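Local coordinates for hypothetical protein RV2626C (Mycobacterium tuberculosis, PDB 1XKF) that is of unknown function but forms a zinc-binding, CBS-domain homodimer that, unlike some other CBS proteins, does not seem to bind AMP, at residues Asp49-Met54 with Arg107-Ser112. Residues are numbered along the deposited sequence; the frame is centred on the assembly and turned at random.
Sequences DRLHGM and RVPVIS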
loop_
_atom_site.group_PDB
_atom_site.type_symbol
_atom_site.label_atom_id
_atom_site.label_comp_id
_atom_site.label_asym_id
_atom_site.label_seq_id
_atom_site.Cartn_x
_atom_site.Cartn_y
_atom_site.Cartn_z
ATOM N N ASP B 49 0.616 -25.531 -3.233
ATOM C CA ASP B 49 -0.009 -24.339 -3.793
ATOM C C ASP B 49 -1.502 -24.196 -3.515
ATOM O O ASP B 49 -2.264 -23.782 -4.387
ATOM C CB ASP B 49 0.238 -24.270 -5.303
ATOM C CG ASP B 49 1.645 -23.814 -5.642
ATOM O OD1 ASP B 49 1.973 -23.716 -6.842
ATOM O OD2 ASP B 49 2.426 -23.544 -4.703
ATOM N N ARG B 50 -1.919 -24.544 -2.303
ATOM C CA ARG B 50 -3.319 -24.410 -1.907
ATOM C C ARG B 50 -3.483 -22.978 -1.404
ATOM O O ARG B 50 -2.959 -22.626 -0.348
ATOM C CB ARG B 50 -3.653 -25.388 -0.783
ATOM C CG ARG B 50 -3.354 -26.831 -1.127
ATOM C CD ARG B 50 -4.258 -27.329 -2.228
ATOM N NE ARG B 50 -3.883 -28.671 -2.658
ATOM C CZ ARG B 50 -4.707 -29.511 -3.270
ATOM N NH1 ARG B 50 -5.957 -29.145 -3.517
ATOM N NH2 ARG B 50 -4.282 -30.710 -3.640
ATOM N N LEU B 51 -4.210 -22.162 -2.158
ATOM C CA LEU B 51 -4.408 -20.758 -1.799
ATOM C C LEU B 51 -5.141 -20.495 -0.483
ATOM O O LEU B 51 -6.242 -20.996 -0.258
ATOM C CB LEU B 51 -5.139 -20.029 -2.928
ATOM C CG LEU B 51 -5.325 -18.525 -2.693
ATOM C CD1 LEU B 51 -3.966 -17.830 -2.768
ATOM C CD2 LEU B 51 -6.270 -17.950 -3.732
ATOM N N HIS B 52 -4.523 -19.691 0.379
ATOM C CA HIS B 52 -5.123 -19.330 1.654
ATOM C C HIS B 52 -5.489 -17.845 1.699
ATOM O O HIS B 52 -6.170 -17.403 2.616
ATOM C CB HIS B 52 -4.174 -19.653 2.813
ATOM C CG HIS B 52 -4.042 -21.116 3.097
ATOM N ND1 HIS B 52 -3.332 -21.603 4.175
ATOM C CD2 HIS B 52 -4.531 -22.198 2.448
ATOM C CE1 HIS B 52 -3.390 -22.923 4.175
ATOM N NE2 HIS B 52 -4.111 -23.310 3.139
ATOM N N GLY B 53 -5.029 -17.077 0.716
ATOM C CA GLY B 53 -5.351 -15.656 0.687
ATOM C C GLY B 53 -4.265 -14.782 0.086
ATOM O O GLY B 53 -3.259 -15.288 -0.399
ATOM N N MET B 54 -4.478 -13.468 0.114
ATOM C CA MET B 54 -3.506 -12.513 -0.416
ATOM C C MET B 54 -2.925 -11.664 0.717
ATOM O O MET B 54 -3.629 -11.335 1.678
ATOM C CB MET B 54 -4.169 -11.578 -1.440
ATOM C CG MET B 54 -4.586 -12.234 -2.750
ATOM S SD MET B 54 -3.180 -12.714 -3.798
ATOM C CE MET B 54 -2.420 -11.097 -4.107
ATOM N N ARG B 107 -6.417 -6.845 -8.470
ATOM C CA ARG B 107 -5.634 -8.045 -8.727
ATOM C C ARG B 107 -6.341 -9.215 -8.057
ATOM O O ARG B 107 -6.822 -9.089 -6.934
ATOM C CB ARG B 107 -4.237 -7.845 -8.140
ATOM C CG ARG B 107 -3.320 -9.047 -8.154
ATOM C CD ARG B 107 -2.045 -8.693 -7.410
ATOM N NE ARG B 107 -1.385 -7.534 -8.004
ATOM C CZ ARG B 107 -0.367 -7.606 -8.856
ATOM N NH1 ARG B 107 0.122 -8.787 -9.212
ATOM N NH2 ARG B 107 0.152 -6.497 -9.365
ATOM N N VAL B 108 -6.418 -10.350 -8.747
ATOM C CA VAL B 108 -7.081 -11.516 -8.183
ATOM C C VAL B 108 -6.398 -12.827 -8.557
ATOM O O VAL B 108 -5.980 -13.027 -9.703
ATOM C CB VAL B 108 -8.558 -11.584 -8.637
ATOM C CG1 VAL B 108 -9.209 -12.852 -8.125
ATOM C CG2 VAL B 108 -9.313 -10.376 -8.115
ATOM N N PRO B 109 -6.243 -13.729 -7.578
ATOM C CA PRO B 109 -5.608 -15.012 -7.870
ATOM C C PRO B 109 -6.553 -15.921 -8.656
ATOM O O PRO B 109 -7.777 -15.835 -8.520
ATOM C CB PRO B 109 -5.272 -15.555 -6.482
ATOM C CG PRO B 109 -6.304 -14.938 -5.604
ATOM C CD PRO B 109 -6.398 -13.532 -6.125
ATOM N N VAL B 110 -5.974 -16.776 -9.493
ATOM C CA VAL B 110 -6.742 -17.712 -10.304
ATOM C C VAL B 110 -6.446 -19.128 -9.822
ATOM O O VAL B 110 -5.283 -19.518 -9.683
ATOM C CB VAL B 110 -6.361 -17.603 -11.789
ATOM C CG1 VAL B 110 -7.246 -18.518 -12.627
ATOM C CG2 VAL B 110 -6.486 -16.156 -12.247
ATOM N N ILE B 111 -7.504 -19.890 -9.569
ATOM C CA ILE B 111 -7.372 -21.253 -9.083
ATOM C C ILE B 111 -7.947 -22.273 -10.056
ATOM O O ILE B 111 -8.822 -21.965 -10.866
ATOM C CB ILE B 111 -8.081 -21.418 -7.708
ATOM C CG1 ILE B 111 -7.239 -20.777 -6.599
ATOM C CG2 ILE B 111 -8.294 -22.888 -7.390
ATOM C CD1 ILE B 111 -7.076 -19.288 -6.727
ATOM N N SER B 112 -7.422 -23.488 -9.970
ATOM C CA SER B 112 -7.875 -24.599 -10.785
ATOM C C SER B 112 -7.636 -25.839 -9.937
ATOM O O SER B 112 -6.503 -26.128 -9.550
ATOM C CB SER B 112 -7.076 -24.683 -12.084
ATOM O OG SER B 112 -7.613 -25.677 -12.939
#
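The ring of Pro109 meets Leu51 and Met54 along its row of CB, CG and CD, neither residue sitting squarely over a ring face. Leu51 CD2 reaches Pro109 CG at 3.5 Å, and Met54 CG lies 4.0 Å from Pro109 CD. Met54 slides past the ring in the opposite direction, whereas Leu51 crosses it at about a right angle. The same Leu51 CD2 methyl abuts the end of Ile111, 3.4 Å from its CD1, closer than usual van der Waals contact. With chi1 of -177°, Leu51 holds CG opposite its own backbone N, and CD2 enters the corner between Pro109 and Ile111. Both strands belong to CBS domains, 50-56 to the first and 107-112 to the second, and this contact joins their sheets in the paired-domain arrangement known as a Bateman module. The segments run antiparallel, with axes 8.4 Å apart, and interact through apolar side chains; their backbone bonds go to other strands or loops. A classic beta bulge sets His52 and Gly53 both against Ile44, while Val108 pairs with Val120. At the far end Met54 bends at chi2 and chi3, bringing its CE methyl across the aliphatic part of Arg107, 4.1 Å from CD. Met54 also packs on Ala41 and Pro43 of its own sheet and on Tyr85. Pro109 and Ile111 both touch Tyr86, and the Pro109 side chain lies about 8 Å from that of His103, a probable zinc ligand.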